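Local coordinates for protein methyl-coenzyme M reductase subunit gamma (Methanosarcina barkeri, PDB 1E6Y) that forms part of methyl-coenzyme M reductase, the nickel-F430 enzyme that releases methane from methyl-coenzyme M with coenzyme B in the last step of methanogenesis, at residues Arg17-Ser22 with Glu139-Asp144; Glu68-Thr73 with Asn108-Asp113; Gln86-Met91 with Gly166-Met171; Tyr103-Asn108 with Glu131-Val136; Arg175-Gly180 with Gly200-Ser205. One frame throughout, in Å; residues are numbered along the deposited sequence.

Contact 1: residues Arg17-Ser22 with Glu139-Asp144; sequences RRKHMS and ETEITD
His20 and Ile142 make the direct, apolar part of this contact. The imidazole leans from helix 12-22 with CG beside its backbone N (chi1 -71°), which carries its far side to Ile142. CE1 comes within 3.6 Å of Ile142 CG1, and ND1 lies 3.8 Å from Ile142 CD1. Ile142 CB stands over one face of the ring, displaced toward the rim, so the branched chain passes obliquely over the imidazole.

The polar part runs through water. Lys19 NZ stays 4.9 Å from Glu141 OE1, too far for a direct salt bridge, and two waters fill the interval: one joins NZ to OE1, the other lies 3.2 Å from Lys19 NZ and donates to Glu141 OE2. A third water lies in the plane of the His20 ring at its edge, 2.8 Å from His20 NE2, and donates to Glu141 OE2. The carboxylate is also held by the backbone N of Glu26 and by a salt bridge with Arg211, which probably help to fix its orientation. An alanine at His20 would probably leave the third water without its ring partner and open a gap beside Ile142.

Helix 127-139 gives way at Thr140 to a type I beta turn, closed by Thr143 N to Thr140 O at 3.2 Å, with Glu141 and Ile142 at its two central positions. This turn, just past one helix, packs on the side of helix 12-22 through an apolar patch and water-bridged charges, away from the cofactor site.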
# COMPACT_ATOMS: atom_id res chain seq x y z
N ARG C 17 7.41 -19.17 -44.67
CA ARG C 17 7.99 -18.77 -43.38
C ARG C 17 9.50 -18.96 -43.35
O ARG C 17 10.23 -18.04 -42.99
CB ARG C 17 7.31 -19.54 -42.25
CG ARG C 17 5.91 -19.00 -42.00
CD ARG C 17 5.17 -19.84 -40.97
NE ARG C 17 3.87 -19.21 -40.73
CZ ARG C 17 3.11 -19.41 -39.66
NH1 ARG C 17 1.94 -18.76 -39.61
NH2 ARG C 17 3.46 -20.24 -38.69
N ARG C 18 9.99 -20.12 -43.81
CA ARG C 18 11.45 -20.27 -43.93
C ARG C 18 12.12 -19.30 -44.87
O ARG C 18 13.25 -18.88 -44.62
CB ARG C 18 11.77 -21.72 -44.32
CG ARG C 18 11.39 -22.71 -43.23
CD ARG C 18 11.97 -24.09 -43.55
NE ARG C 18 11.16 -24.76 -44.57
CZ ARG C 18 10.09 -25.50 -44.31
NH1 ARG C 18 9.44 -26.06 -45.33
NH2 ARG C 18 9.63 -25.72 -43.08
N LYS C 19 11.44 -18.92 -45.95
CA LYS C 19 11.97 -17.90 -46.86
C LYS C 19 12.14 -16.55 -46.17
O LYS C 19 13.17 -15.90 -46.30
CB LYS C 19 11.06 -17.74 -48.08
CG LYS C 19 11.23 -18.83 -49.12
CD LYS C 19 10.32 -18.60 -50.30
CE LYS C 19 10.44 -19.73 -51.31
NZ LYS C 19 9.54 -19.51 -52.48
N HIS C 20 11.13 -16.16 -45.39
CA HIS C 20 11.16 -14.90 -44.66
C HIS C 20 12.23 -14.90 -43.57
O HIS C 20 13.02 -13.96 -43.46
CB HIS C 20 9.79 -14.61 -44.04
CG HIS C 20 8.74 -14.25 -45.05
ND1 HIS C 20 7.65 -13.46 -44.75
CD2 HIS C 20 8.63 -14.55 -46.37
CE1 HIS C 20 6.92 -13.29 -45.84
NE2 HIS C 20 7.49 -13.95 -46.83
N MET C 21 12.29 -15.99 -42.80
CA MET C 21 13.27 -16.11 -41.72
C MET C 21 14.70 -16.12 -42.24
O MET C 21 15.57 -15.46 -41.67
CB MET C 21 13.02 -17.39 -40.92
CG MET C 21 11.70 -17.39 -40.16
SD MET C 21 11.46 -18.92 -39.24
CE MET C 21 12.30 -18.52 -37.69
N SER C 22 14.94 -16.84 -43.33
CA SER C 22 16.28 -16.96 -43.89
C SER C 22 16.65 -15.77 -44.79
O SER C 22 17.78 -15.67 -45.25
CB SER C 22 16.42 -18.26 -44.68
OG SER C 22 15.59 -18.26 -45.83
N GLU C 139 10.73 -3.74 -51.17
CA GLU C 139 11.00 -4.19 -52.54
C GLU C 139 10.70 -5.67 -52.78
O GLU C 139 10.41 -6.06 -53.91
CB GLU C 139 12.45 -3.90 -52.92
CG GLU C 139 12.79 -2.42 -53.04
CD GLU C 139 14.18 -2.16 -53.60
OE1 GLU C 139 15.06 -3.02 -53.45
OE2 GLU C 139 14.38 -1.08 -54.19
N THR C 140 10.79 -6.48 -51.74
CA THR C 140 10.68 -7.93 -51.90
C THR C 140 9.29 -8.46 -51.59
O THR C 140 8.41 -7.73 -51.14
CB THR C 140 11.70 -8.67 -51.02
OG1 THR C 140 11.38 -8.48 -49.63
CG2 THR C 140 13.11 -8.17 -51.29
N GLU C 141 9.13 -9.77 -51.79
CA GLU C 141 7.83 -10.43 -51.70
C GLU C 141 7.23 -10.41 -50.30
O GLU C 141 6.04 -10.69 -50.13
CB GLU C 141 7.95 -11.88 -52.18
CG GLU C 141 8.88 -12.73 -51.34
CD GLU C 141 8.93 -14.17 -51.79
OE1 GLU C 141 10.03 -14.65 -52.13
OE2 GLU C 141 7.87 -14.83 -51.81
N ILE C 142 8.04 -10.08 -49.29
CA ILE C 142 7.56 -10.02 -47.91
C ILE C 142 6.44 -8.98 -47.76
O ILE C 142 5.59 -9.11 -46.89
CB ILE C 142 8.72 -9.70 -46.92
CG1 ILE C 142 8.26 -9.94 -45.47
CG2 ILE C 142 9.20 -8.27 -47.09
CD1 ILE C 142 9.40 -10.13 -44.49
N THR C 143 6.38 -8.04 -48.70
CA THR C 143 5.31 -7.05 -48.70
C THR C 143 4.53 -7.03 -50.01
O THR C 143 5.12 -6.93 -51.09
CB THR C 143 5.86 -5.63 -48.44
OG1 THR C 143 6.59 -5.62 -47.21
CG2 THR C 143 4.72 -4.63 -48.36
N ASP C 144 3.22 -7.23 -49.91
CA ASP C 144 2.31 -6.77 -50.95
C ASP C 144 1.71 -5.45 -50.50
O ASP C 144 1.15 -5.37 -49.41
CB ASP C 144 1.20 -7.78 -51.20
CG ASP C 144 0.20 -7.29 -52.24
OD1 ASP C 144 0.56 -7.28 -53.43
OD2 ASP C 144 -0.89 -6.83 -51.85
O HOH W 1 10.21 -16.96 -53.46
O HOH W 2 7.19 -17.42 -51.86
O HOH W 3 6.36 -14.57 -49.35

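Contact 2: residues Glu68-Thr73 with Asn108-Asp113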
# COMPACT_ATOMS: atom_id res chain seq x y z
N GLU C 68 35.25 -4.13 -28.78
CA GLU C 68 36.35 -4.45 -29.69
C GLU C 68 35.99 -5.58 -30.66
O GLU C 68 36.31 -5.51 -31.85
CB GLU C 68 37.60 -4.82 -28.90
CG GLU C 68 38.20 -3.65 -28.13
CD GLU C 68 39.18 -4.08 -27.04
OE1 GLU C 68 39.65 -3.20 -26.29
OE2 GLU C 68 39.47 -5.29 -26.94
N ASN C 69 35.30 -6.60 -30.15
CA ASN C 69 34.97 -7.78 -30.94
C ASN C 69 33.71 -7.63 -31.77
O ASN C 69 33.56 -8.29 -32.79
CB ASN C 69 34.84 -9.02 -30.03
CG ASN C 69 36.17 -9.44 -29.41
OD1 ASN C 69 36.21 -10.33 -28.56
ND2 ASN C 69 37.26 -8.82 -29.84
N VAL C 70 32.77 -6.81 -31.30
CA VAL C 70 31.52 -6.58 -32.02
C VAL C 70 31.57 -5.26 -32.78
O VAL C 70 31.63 -4.19 -32.18
CB VAL C 70 30.29 -6.57 -31.08
CG1 VAL C 70 29.01 -6.38 -31.89
CG2 VAL C 70 30.22 -7.86 -30.29
N ALA C 71 31.55 -5.36 -34.11
CA ALA C 71 31.61 -4.18 -34.97
C ALA C 71 30.32 -3.38 -34.89
O ALA C 71 29.22 -3.93 -35.03
CB ALA C 71 31.88 -4.60 -36.42
N ALA C 72 30.44 -2.08 -34.62
CA ALA C 72 29.31 -1.18 -34.71
C ALA C 72 28.83 -1.08 -36.15
O ALA C 72 29.63 -1.12 -37.08
CB ALA C 72 29.69 0.19 -34.19
N THR C 73 27.51 -1.03 -36.33
CA THR C 73 26.91 -0.78 -37.64
C THR C 73 27.30 0.61 -38.13
O THR C 73 27.70 1.47 -37.34
CB THR C 73 25.38 -0.83 -37.55
OG1 THR C 73 24.93 0.20 -36.66
CG2 THR C 73 24.90 -2.19 -37.03
N ASN C 108 18.54 -11.51 -40.07
CA ASN C 108 19.25 -11.05 -41.26
C ASN C 108 19.88 -9.66 -41.16
O ASN C 108 20.67 -9.27 -42.03
CB ASN C 108 18.32 -11.10 -42.48
CG ASN C 108 17.85 -12.50 -42.78
OD1 ASN C 108 18.62 -13.34 -43.24
ND2 ASN C 108 16.59 -12.78 -42.49
N PHE C 109 19.56 -8.93 -40.10
CA PHE C 109 20.09 -7.58 -39.93
C PHE C 109 20.75 -7.38 -38.57
O PHE C 109 20.30 -7.95 -37.57
CB PHE C 109 18.97 -6.55 -40.12
CG PHE C 109 18.45 -6.48 -41.53
CD1 PHE C 109 17.49 -7.38 -41.97
CD2 PHE C 109 19.00 -5.58 -42.44
CE1 PHE C 109 17.10 -7.41 -43.31
CE2 PHE C 109 18.61 -5.59 -43.77
CZ PHE C 109 17.66 -6.51 -44.21
N ARG C 110 21.82 -6.60 -38.55
CA ARG C 110 22.56 -6.35 -37.31
C ARG C 110 21.99 -5.12 -36.59
O ARG C 110 21.67 -4.13 -37.22
CB ARG C 110 24.04 -6.08 -37.61
CG ARG C 110 24.66 -7.19 -38.46
CD ARG C 110 26.16 -6.94 -38.60
NE ARG C 110 26.81 -7.27 -37.32
CZ ARG C 110 27.54 -6.38 -36.64
NH1 ARG C 110 28.08 -6.78 -35.49
NH2 ARG C 110 27.69 -5.14 -37.07
N GLY C 111 21.98 -5.18 -35.26
CA GLY C 111 21.61 -4.01 -34.48
C GLY C 111 20.19 -3.56 -34.70
O GLY C 111 19.94 -2.38 -34.96
N VAL C 112 19.25 -4.50 -34.61
CA VAL C 112 17.84 -4.18 -34.83
C VAL C 112 17.00 -4.42 -33.58
O VAL C 112 17.34 -5.24 -32.73
CB VAL C 112 17.23 -5.00 -35.99
CG1 VAL C 112 17.80 -4.51 -37.32
CG2 VAL C 112 17.52 -6.49 -35.80
N ASP C 113 15.89 -3.69 -33.49
CA ASP C 113 14.98 -3.78 -32.36
C ASP C 113 13.57 -4.02 -32.89
O ASP C 113 12.78 -3.08 -33.03
CB ASP C 113 15.06 -2.48 -31.54
CG ASP C 113 14.11 -2.45 -30.36
OD1 ASP C 113 13.71 -1.34 -29.98
OD2 ASP C 113 13.78 -3.52 -29.79
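Arg110 reaches across to the backbone of Val70-Thr73. Its CB starts beside Thr73, 4.0 Å from CG2, and the same methyl lies 3.8 Å from Arg110 O; threonine and arginine run alongside each other, pointing opposite ways. The chain runs straight through CG and bends at CD, where chi3 of 74° swings the guanidinium toward Ala71. There both terminal nitrogens grip one atom end-on. NH2 donates to Ala71 O at 2.8 Å from above the carbonyl plane, while NH1, at 3.1 Å and with the more bent bond, arrives in that plane on a lone pair. Ala71 O itself lies almost in the guanidinium plane, and Val70 CG1 sits at the edge, 3.7 Å from NH1.

Gly111 follows with positive phi, and a CB here would probably crowd Thr73 CG2. Thr73 turns its hydroxyl to Asp129 and to Ala76 N, as N-cap of helix 74-78. Val70 O accepts from Arg319 of the beta subunit, and Gly256 of that subunit packs on Arg110. This is an arginine giving two hydrogen bonds to one main-chain carbonyl oxygen, tying the loop after helix 66-69 to the loop after helix 98-108 where the gamma subunit meets the beta subunit.

Contact 3: residues Gln86-Met91 with Gly166-Met171; sequences QFADSM and GVMFDM
The flat groups that Met168 meets are peptide units of strand 82-89 and its end. Met168 SD lies over one face of the Asp89-Ser90 peptide, 3.6 Å from Ser90 N, and Met168 CE rests over a face of the Ala88 carbonyl, 3.4 Å from Ala88 O. On the far side of Met168, the Phe169 ring turns away from the strand, with Met171 N above one face toward the rim; an aromatic side chain of another subunit also meets this ring.

Met168 leaves its backbone fully extended, CG anti to N (chi1 174°), then bends at the last torsion, turning the methyl back toward Ala88. CE thus reaches Ala88 CB at 3.9 Å, while SD is 4.0 Å from Ser90 CB. An alanine at Met168 is likely to open a gap over these peptides and leave Ala88 CB without the methyl it packs on.

Behind the thioether, Met168 O accepts from Arg175, and Ser90 OG turns to Tyr92 N. Here a buried methionine packs a loop against the end of strand 82-89, beside the F430 site: Gln86 OE1 accepts from NE of Arg120, which binds coenzyme M, and the Ala88 side chain is about 7 Å from the bound cofactor and about 6 Å from the Arg120 side chain.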
# COMPACT_ATOMS: atom_id res chain seq x y z
N GLN C 86 7.28 0.70 -39.82
CA GLN C 86 6.21 -0.12 -39.25
C GLN C 86 5.20 -0.52 -40.32
O GLN C 86 4.80 0.29 -41.15
CB GLN C 86 5.52 0.65 -38.12
CG GLN C 86 4.40 -0.11 -37.45
CD GLN C 86 4.02 0.50 -36.12
OE1 GLN C 86 4.54 0.10 -35.08
NE2 GLN C 86 3.12 1.48 -36.14
N PHE C 87 4.78 -1.79 -40.28
CA PHE C 87 3.83 -2.33 -41.25
C PHE C 87 2.57 -2.84 -40.56
O PHE C 87 2.64 -3.41 -39.47
CB PHE C 87 4.46 -3.49 -42.02
CG PHE C 87 5.50 -3.08 -43.02
CD1 PHE C 87 6.84 -3.02 -42.66
CD2 PHE C 87 5.15 -2.82 -44.34
CE1 PHE C 87 7.82 -2.72 -43.60
CE2 PHE C 87 6.12 -2.52 -45.30
CZ PHE C 87 7.46 -2.46 -44.92
N ALA C 88 1.44 -2.66 -41.22
CA ALA C 88 0.24 -3.45 -40.94
C ALA C 88 0.06 -4.44 -42.10
O ALA C 88 0.34 -4.11 -43.25
CB ALA C 88 -0.98 -2.55 -40.83
N ASP C 89 -0.30 -5.68 -41.77
CA ASP C 89 -0.44 -6.74 -42.77
C ASP C 89 -1.80 -7.42 -42.64
O ASP C 89 -2.14 -7.93 -41.58
CB ASP C 89 0.66 -7.80 -42.59
CG ASP C 89 2.03 -7.27 -42.93
OD1 ASP C 89 2.31 -7.09 -44.13
OD2 ASP C 89 2.83 -7.04 -42.00
N SER C 90 -2.54 -7.48 -43.75
CA SER C 90 -3.86 -8.10 -43.74
C SER C 90 -3.80 -9.58 -43.40
O SER C 90 -2.90 -10.30 -43.84
CB SER C 90 -4.55 -7.93 -45.10
OG SER C 90 -5.86 -8.47 -45.08
N MET C 91 -4.78 -10.05 -42.63
CA MET C 91 -4.90 -11.46 -42.31
C MET C 91 -5.50 -12.25 -43.47
O MET C 91 -5.58 -13.48 -43.42
CB MET C 91 -5.75 -11.63 -41.05
CG MET C 91 -5.09 -11.07 -39.81
SD MET C 91 -6.07 -11.27 -38.32
CE MET C 91 -6.07 -13.03 -38.18
N GLY C 166 -9.42 -5.06 -53.13
CA GLY C 166 -8.38 -5.92 -52.59
C GLY C 166 -7.36 -5.22 -51.71
O GLY C 166 -6.36 -5.82 -51.30
N VAL C 167 -7.60 -3.94 -51.42
CA VAL C 167 -6.69 -3.15 -50.60
C VAL C 167 -7.18 -3.12 -49.15
O VAL C 167 -8.38 -3.03 -48.89
CB VAL C 167 -6.58 -1.71 -51.15
CG1 VAL C 167 -5.79 -0.83 -50.20
CG2 VAL C 167 -5.92 -1.72 -52.52
N MET C 168 -6.24 -3.26 -48.22
CA MET C 168 -6.58 -3.23 -46.80
C MET C 168 -6.93 -1.81 -46.34
O MET C 168 -6.18 -0.87 -46.59
CB MET C 168 -5.42 -3.77 -45.96
CG MET C 168 -5.64 -3.63 -44.46
SD MET C 168 -4.32 -4.33 -43.47
CE MET C 168 -2.93 -3.36 -44.05
N PHE C 169 -8.03 -1.70 -45.61
CA PHE C 169 -8.50 -0.44 -45.04
C PHE C 169 -7.40 0.34 -44.33
O PHE C 169 -6.63 -0.21 -43.55
CB PHE C 169 -9.65 -0.72 -44.06
CG PHE C 169 -10.05 0.47 -43.22
CD1 PHE C 169 -10.86 1.47 -43.75
CD2 PHE C 169 -9.62 0.58 -41.90
CE1 PHE C 169 -11.24 2.57 -42.97
CE2 PHE C 169 -9.98 1.67 -41.12
CZ PHE C 169 -10.80 2.67 -41.65
N ASP C 170 -7.32 1.63 -44.65
CA ASP C 170 -6.49 2.58 -43.93
C ASP C 170 -7.38 3.75 -43.50
O ASP C 170 -7.98 4.42 -44.34
CB ASP C 170 -5.35 3.08 -44.83
CG ASP C 170 -4.33 3.94 -44.09
OD1 ASP C 170 -4.55 4.29 -42.90
OD2 ASP C 170 -3.30 4.29 -44.70
N MET C 171 -7.47 3.98 -42.19
CA MET C 171 -8.24 5.10 -41.66
C MET C 171 -7.77 6.43 -42.24
O MET C 171 -8.57 7.33 -42.47
CB MET C 171 -8.14 5.14 -40.13
CG MET C 171 -9.02 6.20 -39.47
SD MET C 171 -8.65 6.45 -37.72
CE MET C 171 -10.05 7.42 -37.20

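Contact 4: residues Tyr103-Asn108 with Glu131-Val136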
# COMPACT_ATOMS: atom_id res chain seq x y z
N TYR C 103 11.24 -12.04 -37.24
CA TYR C 103 12.27 -13.07 -37.42
C TYR C 103 13.19 -12.70 -38.57
O TYR C 103 14.40 -12.83 -38.47
CB TYR C 103 11.63 -14.44 -37.71
CG TYR C 103 10.72 -14.95 -36.63
CD1 TYR C 103 10.86 -14.54 -35.30
CD2 TYR C 103 9.67 -15.82 -36.94
CE1 TYR C 103 9.96 -14.95 -34.31
CE2 TYR C 103 8.77 -16.23 -35.96
CZ TYR C 103 8.92 -15.80 -34.66
OH TYR C 103 7.99 -16.18 -33.72
N PHE C 104 12.59 -12.25 -39.67
CA PHE C 104 13.34 -11.74 -40.81
C PHE C 104 14.37 -10.69 -40.38
O PHE C 104 15.54 -10.77 -40.74
CB PHE C 104 12.36 -11.15 -41.84
CG PHE C 104 13.01 -10.24 -42.85
CD1 PHE C 104 13.83 -10.76 -43.85
CD2 PHE C 104 12.82 -8.87 -42.79
CE1 PHE C 104 14.44 -9.93 -44.78
CE2 PHE C 104 13.43 -8.02 -43.71
CZ PHE C 104 14.25 -8.55 -44.71
N ALA C 105 13.93 -9.73 -39.57
CA ALA C 105 14.80 -8.64 -39.12
C ALA C 105 15.88 -9.13 -38.16
O ALA C 105 17.06 -8.84 -38.36
CB ALA C 105 13.97 -7.54 -38.46
N ALA C 106 15.49 -9.95 -37.19
CA ALA C 106 16.41 -10.44 -36.16
C ALA C 106 17.51 -11.33 -36.74
O ALA C 106 18.65 -11.29 -36.28
CB ALA C 106 15.63 -11.20 -35.09
N ILE C 107 17.16 -12.14 -37.73
CA ILE C 107 18.08 -13.12 -38.29
C ILE C 107 19.02 -12.51 -39.33
O ILE C 107 20.19 -12.88 -39.41
CB ILE C 107 17.30 -14.31 -38.93
CG1 ILE C 107 16.63 -15.12 -37.82
CG2 ILE C 107 18.23 -15.20 -39.74
CD1 ILE C 107 15.59 -16.11 -38.32
N ASN C 108 18.54 -11.51 -40.07
CA ASN C 108 19.25 -11.05 -41.26
C ASN C 108 19.88 -9.66 -41.16
O ASN C 108 20.67 -9.27 -42.03
CB ASN C 108 18.32 -11.10 -42.48
CG ASN C 108 17.85 -12.50 -42.78
OD1 ASN C 108 18.62 -13.34 -43.24
ND2 ASN C 108 16.59 -12.78 -42.49
N GLU C 131 16.95 1.99 -42.68
CA GLU C 131 16.62 2.20 -44.09
C GLU C 131 17.04 1.03 -44.98
O GLU C 131 16.36 0.71 -45.96
CB GLU C 131 17.24 3.50 -44.61
CG GLU C 131 16.56 4.76 -44.09
CD GLU C 131 16.79 5.97 -44.98
OE1 GLU C 131 17.85 6.04 -45.64
OE2 GLU C 131 15.91 6.86 -45.02
N GLN C 132 18.14 0.38 -44.62
CA GLN C 132 18.59 -0.82 -45.33
C GLN C 132 17.56 -1.94 -45.20
O GLN C 132 17.23 -2.61 -46.17
CB GLN C 132 19.92 -1.31 -44.78
CG GLN C 132 21.14 -0.57 -45.29
CD GLN C 132 22.42 -1.35 -45.07
OE1 GLN C 132 22.45 -2.32 -44.31
NE2 GLN C 132 23.49 -0.95 -45.76
N CYS C 133 17.10 -2.15 -43.97
CA CYS C 133 16.08 -3.16 -43.69
C CYS C 133 14.76 -2.80 -44.35
O CYS C 133 14.10 -3.65 -44.97
CB CYS C 133 15.89 -3.30 -42.17
SG CYS C 133 14.65 -4.51 -41.71
N ALA C 134 14.40 -1.52 -44.24
CA ALA C 134 13.18 -0.99 -44.84
C ALA C 134 13.13 -1.23 -46.35
O ALA C 134 12.10 -1.65 -46.88
CB ALA C 134 13.06 0.50 -44.55
N LYS C 135 14.26 -1.03 -47.02
CA LYS C 135 14.33 -1.17 -48.47
C LYS C 135 14.02 -2.60 -48.92
O LYS C 135 13.27 -2.80 -49.88
CB LYS C 135 15.72 -0.77 -48.98
CG LYS C 135 15.83 -0.68 -50.50
CD LYS C 135 17.01 0.18 -50.90
CE LYS C 135 16.61 1.18 -51.98
NZ LYS C 135 16.58 0.55 -53.33
N VAL C 136 14.54 -3.58 -48.19
CA VAL C 136 14.28 -4.98 -48.51
C VAL C 136 12.81 -5.32 -48.27
O VAL C 136 12.18 -5.98 -49.09
CB VAL C 136 15.17 -5.93 -47.67
CG1 VAL C 136 14.88 -7.38 -48.03
CG2 VAL C 136 16.64 -5.62 -47.91
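Phe104 points its ring at helix 127-139 because CG stands anti to the backbone N, chi1 163°, and Val136 answers with CG1 in the same anti position, directed back at the ring. CZ, the far end of the phenyl, meets Val136 CG1 at 3.6 Å and Val136 CB at 4.1 Å, the two side chains meeting at a slant. One turn earlier in the helix, Cys133 brings its sulfur to the neighbouring corner: SG is 4.2 Å from Phe104 CE2 and 5.4 Å from the ring centroid, 63° off the normal. This is an oblique sulfur-aromatic contact. Cys133 SG also brushes Ala105 CB at 4.5 Å.

The two helices pack in the core of the chain, roughly midway between perpendicular and antiparallel, their N-to-C directions 129° apart. The axes of the short segments come no nearer than 11.5 Å, a wide separation bridged by the large phenyl ring, with Ala105 and Cys133 nearest in backbone. A beta hairpin, strands 113-116 and 121-126, connects the two helices.

Phe109, just past helix 98-108, meets the Phe104 ring and touches Cys133 and Val136 as well, while Leu25 adds another apolar neighbour to Phe104. Near the helix end Asn108 ND2 donates to Phe104 O at 2.9 Å, in the carbonyl plane on a lone pair; Asn108 ND2 also bonds Met21 O of helix 12-22.

Contact 5: residues Arg175-Gly180 with Gly200-Ser205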
# COMPACT_ATOMS: atom_id res chain seq x y z
N ARG C 175 -2.25 5.14 -48.77
CA ARG C 175 -1.92 4.43 -50.01
C ARG C 175 -3.19 3.77 -50.52
O ARG C 175 -4.04 3.31 -49.76
CB ARG C 175 -0.81 3.40 -49.78
CG ARG C 175 -1.10 2.22 -48.91
CD ARG C 175 -1.66 1.00 -49.60
NE ARG C 175 -2.07 -0.12 -48.77
CZ ARG C 175 -3.16 -0.23 -48.03
NH1 ARG C 175 -4.02 0.80 -48.02
NH2 ARG C 175 -3.43 -1.32 -47.35
N ARG C 176 -3.29 3.72 -51.86
CA ARG C 176 -4.47 3.09 -52.45
C ARG C 176 -4.17 2.65 -53.88
O ARG C 176 -3.15 3.06 -54.43
CB ARG C 176 -5.63 4.10 -52.49
CG ARG C 176 -5.38 5.22 -53.49
CD ARG C 176 -6.22 6.45 -53.13
NE ARG C 176 -5.65 7.06 -51.92
CZ ARG C 176 -4.61 7.88 -51.92
NH1 ARG C 176 -4.00 8.24 -53.05
NH2 ARG C 176 -4.15 8.37 -50.77
N LEU C 177 -5.10 1.91 -54.47
CA LEU C 177 -5.05 1.46 -55.86
C LEU C 177 -5.44 2.59 -56.81
O LEU C 177 -6.55 3.11 -56.75
CB LEU C 177 -6.02 0.29 -56.06
CG LEU C 177 -5.54 -1.04 -56.64
CD1 LEU C 177 -6.63 -1.61 -57.53
CD2 LEU C 177 -4.25 -0.86 -57.43
N GLU C 178 -4.52 2.95 -57.70
CA GLU C 178 -4.79 3.95 -58.72
C GLU C 178 -4.27 3.47 -60.07
O GLU C 178 -3.07 3.28 -60.26
CB GLU C 178 -4.13 5.28 -58.36
CG GLU C 178 -4.85 6.05 -57.27
CD GLU C 178 -4.14 7.34 -56.88
OE1 GLU C 178 -3.29 7.83 -57.65
OE2 GLU C 178 -4.46 7.88 -55.80
N ASN C 179 -5.20 3.24 -61.01
CA ASN C 179 -4.86 2.78 -62.36
C ASN C 179 -4.11 1.44 -62.32
O ASN C 179 -3.15 1.23 -63.06
CB ASN C 179 -4.02 3.83 -63.09
CG ASN C 179 -4.64 5.22 -63.03
OD1 ASN C 179 -5.85 5.37 -63.21
ND2 ASN C 179 -3.83 6.22 -62.71
N GLY C 180 -4.55 0.55 -61.43
CA GLY C 180 -3.98 -0.78 -61.36
C GLY C 180 -2.65 -0.87 -60.63
O GLY C 180 -2.02 -1.92 -60.61
N GLY C 200 4.01 -0.19 -57.12
CA GLY C 200 3.85 -1.30 -58.03
C GLY C 200 2.47 -1.93 -58.04
O GLY C 200 1.62 -1.61 -57.20
N LYS C 201 2.24 -2.81 -59.00
CA LYS C 201 0.98 -3.54 -59.10
C LYS C 201 0.86 -4.58 -58.00
O LYS C 201 1.83 -5.28 -57.69
CB LYS C 201 0.85 -4.20 -60.47
CG LYS C 201 0.86 -3.20 -61.62
CD LYS C 201 0.37 -3.80 -62.93
CE LYS C 201 -0.01 -2.71 -63.93
NZ LYS C 201 0.98 -1.58 -63.96
N PRO C 202 -0.30 -4.66 -57.35
CA PRO C 202 -0.56 -5.65 -56.29
C PRO C 202 -0.57 -7.08 -56.82
O PRO C 202 -0.82 -7.33 -58.00
CB PRO C 202 -1.92 -5.24 -55.74
CG PRO C 202 -2.57 -4.50 -56.85
CD PRO C 202 -1.45 -3.75 -57.52
N MET C 203 -0.28 -8.03 -55.92
CA MET C 203 -0.44 -9.44 -56.23
C MET C 203 -1.92 -9.74 -56.41
O MET C 203 -2.77 -9.13 -55.76
CB MET C 203 0.10 -10.30 -55.08
CG MET C 203 1.59 -10.17 -54.83
SD MET C 203 2.07 -11.07 -53.35
CE MET C 203 3.77 -10.50 -53.15
N SER C 204 -2.22 -10.71 -57.27
CA SER C 204 -3.56 -11.27 -57.33
C SER C 204 -3.82 -12.01 -56.02
O SER C 204 -2.89 -12.37 -55.30
CB SER C 204 -3.68 -12.23 -58.51
OG SER C 204 -2.79 -13.32 -58.36
N SER C 205 -5.09 -12.24 -55.71
CA SER C 205 -5.46 -13.01 -54.53
C SER C 205 -4.85 -14.40 -54.61
O SER C 205 -4.42 -14.96 -53.59
CB SER C 205 -6.98 -13.12 -54.44
OG SER C 205 -7.58 -11.83 -54.45
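Gly180 and Lys201 bring the two backbones closest, their CA atoms 6.1 Å apart. Strand 175-178 is followed by Asn179 and Gly180, both with positive phi (59° and 79°), the signature of a type I' turn that reverses the chain into strand 181-186 as a beta hairpin. Lys201 to Ser204, by contrast, is extended in the polyproline manner on its way to helix 205-211.

The turn presents Gly180 O to the loop, where it faces carbon: Lys201 CG at 3.3 Å and Pro202 CD at 3.6 Å. Lys201 carries its aliphatic stem past this oxygen before bending at the last torsion toward the ammonium. Leu177 reaches over with CD2 to Pro202 CD at 4.0 Å, the two side chains crossing at about a right angle.

On the strand itself, Arg176 NH1 bonds Glu178 OE2 at 2.8 Å, a salt bridge with the oxygen close to the guanidinium plane; Asp185 and Asp173 are further partners of this arginine. Pro202 also packs on Ala146, and Asp144 holds Met203 N. With one carbonyl set against C-H groups and one leucine-proline touch, this surface contact probably rests on dispersion and perhaps weak CH-O attraction, not on a directional polar bond.

In the fold
Contacts 1, 3 and 4 are buried, contact 2 is partly buried and contact 5 lies at the surface. Contacts 1, 2 and 4 share the surroundings of helices 12-22, 98-108 and 127-139: Asn108 belongs to both contact 2 and contact 4 and bonds Met21 O of contact 1, while Phe109 joins the apolar cluster of contact 4. Contacts 3 and 5 neighbour each other through Arg175 and Met168, and Asp144 of contact 1 reaches Met203 of contact 5. Contact 4 is apolar side-chain packing, contact 3 a thioether laid on peptide groups near F430; contact 1 adds bridging waters, contact 2 direct hydrogen bonds at the beta-subunit interface, and contact 5 carbonyl-to-CH and leucine-proline packing.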